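Local coordinates for protein naphthalene dioxygenase large subunit (Rhodococcus sp., PDB 2B1X) that is the large subunit of a Rieske-type non-haem iron oxygenase, carrying a [2Fe-2S] cluster and a mononuclear iron site, at residues R7-W21 against R425-E438. Sequence-based numbering, arbitrary orientation.
Sequences RQTLQKGLHDVNSDW and RNFLEYWMQLMLAE
Arg425 lays its guanidinium flat over the indole face of Trp21, a cation-pi stack of nearly parallel planes with Arg425 CZ 3.5 Å from the centroid of the six-membered ring. A bend at chi3 (-73°) turns the group onto the ring, while its NH1 edge gives a weak hydrogen bond to Val17 O. One turn on, Glu429 extends its chain toward Asn18; its OE2 takes a bent hydrogen bond (136°) from Asn18 ND2, which arrives from above the carboxylate plane. Trp431 CZ3 touches Leu10 CD2 at 3.6 Å, and its NE1 hydrogen-bonds to Glu37 OE2, outside the two segments. Met432 SD lies 3.5 Å from Gly13 C, where the missing side chain lets the thioether come close. Met435 and Leu436 complete the hole for Leu10. Leu436 is itself a knob among Arg7, Leu10, Gln11 and Leu14, while Leu14 sits among Glu429, Met432, Gln433 and Leu436. Finally Glu438 OE2 meets Arg7 NH2 in a 2.8 Å salt bridge, and Arg40 also pairs with that oxygen. The contact thus joins the chain's N-terminal helix to its C-terminal one, 145° apart in direction, through an apolar interlock bounded by charged groups at both ends.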
loop_
_atom_site.group_PDB
_atom_site.type_symbol
_atom_site.label_atom_id
_atom_site.label_comp_id
_atom_site.label_asym_id
_atom_site.label_seq_id
_atom_site.Cartn_x
_atom_site.Cartn_y
_atom_site.Cartn_z
ATOM N N ARG A 7 10.690 28.805 -2.592
ATOM C CA ARG A 7 11.699 29.703 -3.114
ATOM C C ARG A 7 12.388 30.418 -1.951
ATOM O O ARG A 7 13.613 30.396 -1.842
ATOM C CB ARG A 7 11.099 30.712 -4.101
ATOM C CG ARG A 7 12.145 31.671 -4.701
ATOM C CD ARG A 7 11.629 32.599 -5.799
ATOM N NE ARG A 7 11.135 31.836 -6.948
ATOM C CZ ARG A 7 11.902 31.352 -7.937
ATOM N NH1 ARG A 7 13.224 31.559 -7.934
ATOM N NH2 ARG A 7 11.344 30.654 -8.933
ATOM N N GLN A 8 11.596 31.001 -1.062
ATOM C CA GLN A 8 12.122 31.784 0.044
ATOM C C GLN A 8 12.945 30.897 0.957
ATOM O O GLN A 8 13.998 31.308 1.459
ATOM C CB GLN A 8 10.992 32.459 0.815
ATOM C CG GLN A 8 10.422 33.725 0.108
ATOM C CD GLN A 8 9.067 34.184 0.673
ATOM O OE1 GLN A 8 8.690 33.820 1.799
ATOM N NE2 GLN A 8 8.332 34.989 -0.112
ATOM N N THR A 9 12.476 29.662 1.152
ATOM C CA THR A 9 13.203 28.698 1.991
ATOM C C THR A 9 14.582 28.385 1.411
ATOM O O THR A 9 15.594 28.292 2.142
ATOM C CB THR A 9 12.385 27.405 2.136
ATOM O OG1 THR A 9 11.232 27.640 2.946
ATOM C CG2 THR A 9 13.151 26.355 2.928
ATOM N N LEU A 10 14.623 28.188 0.101
ATOM C CA LEU A 10 15.898 27.900 -0.541
ATOM C C LEU A 10 16.827 29.115 -0.498
ATOM O O LEU A 10 18.014 28.967 -0.274
ATOM C CB LEU A 10 15.690 27.410 -1.978
ATOM C CG LEU A 10 14.896 26.092 -2.126
ATOM C CD1 LEU A 10 14.388 25.880 -3.574
ATOM C CD2 LEU A 10 15.750 24.944 -1.684
ATOM N N GLN A 11 16.271 30.306 -0.740
ATOM C CA GLN A 11 17.067 31.560 -0.695
ATOM C C GLN A 11 17.653 31.789 0.684
ATOM O O GLN A 11 18.828 32.105 0.820
ATOM C CB GLN A 11 16.251 32.767 -1.166
ATOM C CG GLN A 11 16.038 32.767 -2.680
ATOM C CD GLN A 11 15.024 33.776 -3.174
ATOM O OE1 GLN A 11 14.215 34.299 -2.400
ATOM N NE2 GLN A 11 15.071 34.064 -4.468
ATOM N N LYS A 12 16.825 31.626 1.705
ATOM C CA LYS A 12 17.284 31.712 3.072
ATOM C C LYS A 12 18.370 30.646 3.351
ATOM O O LYS A 12 19.405 30.938 3.950
ATOM C CB LYS A 12 16.091 31.569 4.039
ATOM C CG LYS A 12 16.466 31.997 5.480
ATOM C CD LYS A 12 15.556 31.320 6.486
ATOM C CE LYS A 12 15.875 31.752 7.877
ATOM N NZ LYS A 12 16.795 30.778 8.514
ATOM N N GLY A 13 18.139 29.429 2.868
ATOM C CA GLY A 13 19.073 28.340 3.027
ATOM C C GLY A 13 20.435 28.658 2.441
ATOM O O GLY A 13 21.443 28.343 3.025
ATOM N N LEU A 14 20.443 29.305 1.279
ATOM C CA LEU A 14 21.675 29.625 0.578
ATOM C C LEU A 14 22.499 30.652 1.357
ATOM O O LEU A 14 23.727 30.621 1.334
ATOM C CB LEU A 14 21.357 30.088 -0.844
ATOM C CG LEU A 14 22.259 29.610 -1.984
ATOM C CD1 LEU A 14 22.898 28.214 -1.752
ATOM C CD2 LEU A 14 21.488 29.634 -3.283
ATOM N N HIS A 15 21.828 31.522 2.099
ATOM C CA HIS A 15 22.526 32.433 3.006
ATOM C C HIS A 15 23.012 31.740 4.293
ATOM O O HIS A 15 24.129 31.978 4.737
ATOM C CB HIS A 15 21.661 33.642 3.332
ATOM C CG HIS A 15 22.158 34.446 4.493
ATOM N ND1 HIS A 15 23.148 35.406 4.375
ATOM C CD2 HIS A 15 21.806 34.429 5.805
ATOM C CE1 HIS A 15 23.390 35.935 5.564
ATOM N NE2 HIS A 15 22.587 35.365 6.448
ATOM N N ASP A 16 22.181 30.882 4.877
ATOM C CA ASP A 16 22.495 30.275 6.175
ATOM C C ASP A 16 23.634 29.278 6.121
ATOM O O ASP A 16 24.365 29.114 7.093
ATOM C CB ASP A 16 21.273 29.557 6.750
ATOM C CG ASP A 16 20.159 30.503 7.130
ATOM O OD1 ASP A 16 20.395 31.737 7.266
ATOM O OD2 ASP A 16 18.993 30.084 7.316
ATOM N N VAL A 17 23.766 28.593 4.994
ATOM C CA VAL A 17 24.700 27.490 4.879
ATOM C C VAL A 17 26.121 27.956 5.146
ATOM O O VAL A 17 26.904 27.219 5.732
ATOM C CB VAL A 17 24.570 26.724 3.528
ATOM C CG1 VAL A 17 25.090 27.548 2.347
ATOM C CG2 VAL A 17 25.286 25.412 3.595
ATOM N N ASN A 18 26.438 29.190 4.774
ATOM C CA ASN A 18 27.781 29.717 5.026
ATOM C C ASN A 18 27.884 30.834 6.066
ATOM O O ASN A 18 28.957 31.375 6.266
ATOM C CB ASN A 18 28.454 30.190 3.728
ATOM C CG ASN A 18 28.629 29.080 2.723
ATOM O OD1 ASN A 18 29.143 27.987 3.050
ATOM N ND2 ASN A 18 28.199 29.343 1.480
ATOM N N SER A 19 26.789 31.206 6.713
ATOM C CA SER A 19 26.891 32.180 7.807
ATOM C C SER A 19 26.610 31.507 9.157
ATOM O O SER A 19 27.534 31.312 9.946
ATOM C CB SER A 19 26.003 33.394 7.564
ATOM O OG SER A 19 24.694 32.954 7.273
ATOM N N ASP A 20 25.351 31.124 9.406
ATOM C CA ASP A 20 24.996 30.333 10.595
ATOM C C ASP A 20 25.554 28.900 10.529
ATOM O O ASP A 20 25.660 28.250 11.547
ATOM C CB ASP A 20 23.460 30.266 10.769
ATOM C CG ASP A 20 22.844 31.601 11.180
ATOM O OD1 ASP A 20 23.595 32.562 11.480
ATOM O OD2 ASP A 20 21.610 31.800 11.231
ATOM N N TRP A 21 25.901 28.431 9.322
ATOM C CA TRP A 21 26.216 27.013 9.055
ATOM C C TRP A 21 25.035 26.088 9.425
ATOM O O TRP A 21 25.222 25.074 10.105
ATOM C CB TRP A 21 27.504 26.563 9.768
ATOM C CG TRP A 21 28.797 27.243 9.283
ATOM C CD1 TRP A 21 28.899 28.459 8.653
ATOM C CD2 TRP A 21 30.140 26.735 9.380
ATOM N NE1 TRP A 21 30.216 28.742 8.369
ATOM C CE2 TRP A 21 31.003 27.713 8.815
ATOM C CE3 TRP A 21 30.712 25.575 9.925
ATOM C CZ2 TRP A 21 32.401 27.548 8.744
ATOM C CZ3 TRP A 21 32.097 25.417 9.873
ATOM C CH2 TRP A 21 32.927 26.399 9.273
ATOM N N ARG A 425 27.914 20.748 3.872
ATOM C CA ARG A 425 27.490 22.103 3.550
ATOM C C ARG A 425 27.655 22.427 2.068
ATOM O O ARG A 425 26.792 23.063 1.477
ATOM C CB ARG A 425 28.300 23.103 4.374
ATOM C CG ARG A 425 27.749 23.259 5.829
ATOM C CD ARG A 425 28.125 24.601 6.437
ATOM N NE ARG A 425 29.503 24.491 6.727
ATOM C CZ ARG A 425 30.482 25.276 6.321
ATOM N NH1 ARG A 425 30.298 26.383 5.598
ATOM N NH2 ARG A 425 31.689 24.928 6.696
ATOM N N ASN A 426 28.805 22.039 1.512
ATOM C CA ASN A 426 29.099 22.151 0.083
ATOM C C ASN A 426 28.124 21.340 -0.775
ATOM O O ASN A 426 27.730 21.760 -1.848
ATOM C CB ASN A 426 30.539 21.669 -0.159
ATOM C CG ASN A 426 30.970 21.749 -1.616
ATOM O OD1 ASN A 426 31.012 22.820 -2.204
ATOM N ND2 ASN A 426 31.321 20.607 -2.194
ATOM N N PHE A 427 27.746 20.163 -0.302
ATOM C CA PHE A 427 26.834 19.312 -1.048
ATOM C C PHE A 427 25.469 20.018 -1.111
ATOM O O PHE A 427 24.867 20.139 -2.175
ATOM C CB PHE A 427 26.751 17.945 -0.346
ATOM C CG PHE A 427 25.718 17.013 -0.924
ATOM C CD1 PHE A 427 26.099 16.012 -1.799
ATOM C CD2 PHE A 427 24.377 17.109 -0.536
ATOM C CE1 PHE A 427 25.162 15.117 -2.323
ATOM C CE2 PHE A 427 23.423 16.222 -1.074
ATOM C CZ PHE A 427 23.846 15.206 -1.952
ATOM N N LEU A 428 25.000 20.496 0.043
ATOM C CA LEU A 428 23.677 21.108 0.122
ATOM C C LEU A 428 23.640 22.468 -0.528
ATOM O O LEU A 428 22.604 22.879 -1.034
ATOM C CB LEU A 428 23.214 21.192 1.586
ATOM C CG LEU A 428 22.831 19.831 2.152
ATOM C CD1 LEU A 428 22.527 19.938 3.637
ATOM C CD2 LEU A 428 21.664 19.175 1.374
ATOM N N GLU A 429 24.762 23.183 -0.493
ATOM C CA GLU A 429 24.865 24.459 -1.207
ATOM C C GLU A 429 24.651 24.261 -2.694
ATOM O O GLU A 429 23.880 25.025 -3.325
ATOM C CB GLU A 429 26.237 25.151 -0.960
ATOM C CG GLU A 429 26.392 26.457 -1.735
ATOM C CD GLU A 429 27.680 27.213 -1.453
ATOM O OE1 GLU A 429 28.782 26.627 -1.533
ATOM O OE2 GLU A 429 27.590 28.421 -1.182
ATOM N N TYR A 430 25.341 23.278 -3.270
ATOM C CA TYR A 430 25.181 22.977 -4.687
ATOM C C TYR A 430 23.748 22.507 -4.987
ATOM O O TYR A 430 23.160 22.916 -5.962
ATOM C CB TYR A 430 26.211 21.964 -5.189
ATOM C CG TYR A 430 26.216 21.749 -6.707
ATOM C CD1 TYR A 430 26.389 22.821 -7.604
ATOM C CD2 TYR A 430 26.028 20.460 -7.249
ATOM C CE1 TYR A 430 26.381 22.610 -8.997
ATOM C CE2 TYR A 430 26.048 20.242 -8.620
ATOM C CZ TYR A 430 26.199 21.323 -9.485
ATOM O OH TYR A 430 26.212 21.084 -10.828
ATOM N N TRP A 431 23.194 21.672 -4.102
ATOM C CA TRP A 431 21.821 21.173 -4.277
ATOM C C TRP A 431 20.878 22.401 -4.321
ATOM O O TRP A 431 20.045 22.496 -5.193
ATOM C CB TRP A 431 21.486 20.205 -3.103
ATOM C CG TRP A 431 20.080 19.678 -3.094
ATOM C CD1 TRP A 431 19.648 18.551 -3.676
ATOM C CD2 TRP A 431 18.945 20.280 -2.476
ATOM N NE1 TRP A 431 18.300 18.373 -3.467
ATOM C CE2 TRP A 431 17.834 19.426 -2.724
ATOM C CE3 TRP A 431 18.743 21.450 -1.726
ATOM C CZ2 TRP A 431 16.527 19.722 -2.286
ATOM C CZ3 TRP A 431 17.447 21.740 -1.276
ATOM C CH2 TRP A 431 16.357 20.864 -1.552
ATOM N N MET A 432 21.067 23.343 -3.394
ATOM C CA MET A 432 20.231 24.532 -3.308
ATOM C C MET A 432 20.405 25.453 -4.520
ATOM O O MET A 432 19.414 25.958 -5.038
ATOM C CB MET A 432 20.479 25.289 -1.993
ATOM C CG MET A 432 19.822 24.636 -0.752
ATOM S SD MET A 432 19.994 25.699 0.706
ATOM C CE MET A 432 21.706 25.370 1.192
ATOM N N GLN A 433 21.638 25.614 -5.012
ATOM C CA GLN A 433 21.864 26.373 -6.242
ATOM C C GLN A 433 21.075 25.757 -7.416
ATOM O O GLN A 433 20.429 26.473 -8.185
ATOM C CB GLN A 433 23.354 26.493 -6.567
ATOM C CG GLN A 433 24.128 27.363 -5.527
ATOM C CD GLN A 433 25.630 27.252 -5.639
ATOM O OE1 GLN A 433 26.140 26.265 -6.143
ATOM N NE2 GLN A 433 26.355 28.267 -5.123
ATOM N N LEU A 434 21.123 24.431 -7.531
ATOM C CA LEU A 434 20.456 23.749 -8.634
ATOM C C LEU A 434 18.930 23.859 -8.525
ATOM O O LEU A 434 18.262 24.034 -9.529
ATOM C CB LEU A 434 20.895 22.284 -8.748
ATOM C CG LEU A 434 22.305 21.999 -9.266
ATOM C CD1 LEU A 434 22.559 20.501 -9.238
ATOM C CD2 LEU A 434 22.498 22.530 -10.711
ATOM N N MET A 435 18.421 23.753 -7.295
ATOM C CA MET A 435 16.997 23.907 -6.985
ATOM C C MET A 435 16.462 25.288 -7.393
ATOM O O MET A 435 15.309 25.421 -7.829
ATOM C CB MET A 435 16.761 23.681 -5.488
ATOM C CG MET A 435 16.816 22.240 -5.013
ATOM S SD MET A 435 15.566 21.045 -5.663
ATOM C CE MET A 435 14.125 21.526 -4.636
ATOM N N LEU A 436 17.305 26.311 -7.240
ATOM C CA LEU A 436 16.921 27.686 -7.558
ATOM C C LEU A 436 17.213 28.107 -9.000
ATOM O O LEU A 436 16.776 29.174 -9.420
ATOM C CB LEU A 436 17.595 28.678 -6.602
ATOM C CG LEU A 436 16.984 28.829 -5.217
ATOM C CD1 LEU A 436 17.971 29.527 -4.234
ATOM C CD2 LEU A 436 15.650 29.580 -5.284
ATOM N N ALA A 437 17.934 27.285 -9.751
ATOM C CA ALA A 437 18.285 27.633 -11.119
ATOM C C ALA A 437 17.033 27.643 -12.019
ATOM O O ALA A 437 16.424 26.602 -12.259
ATOM C CB ALA A 437 19.367 26.683 -11.657
ATOM N N GLU A 438 16.636 28.831 -12.482
ATOM C CA GLU A 438 15.482 28.957 -13.391
ATOM C C GLU A 438 15.883 28.549 -14.808
ATOM O O GLU A 438 15.084 27.956 -15.546
ATOM C CB GLU A 438 14.893 30.366 -13.370
ATOM C CG GLU A 438 14.233 30.759 -12.053
ATOM C CD GLU A 438 13.046 29.872 -11.669
ATOM O OE1 GLU A 438 12.058 29.803 -12.440
ATOM O OE2 GLU A 438 13.087 29.243 -10.582
#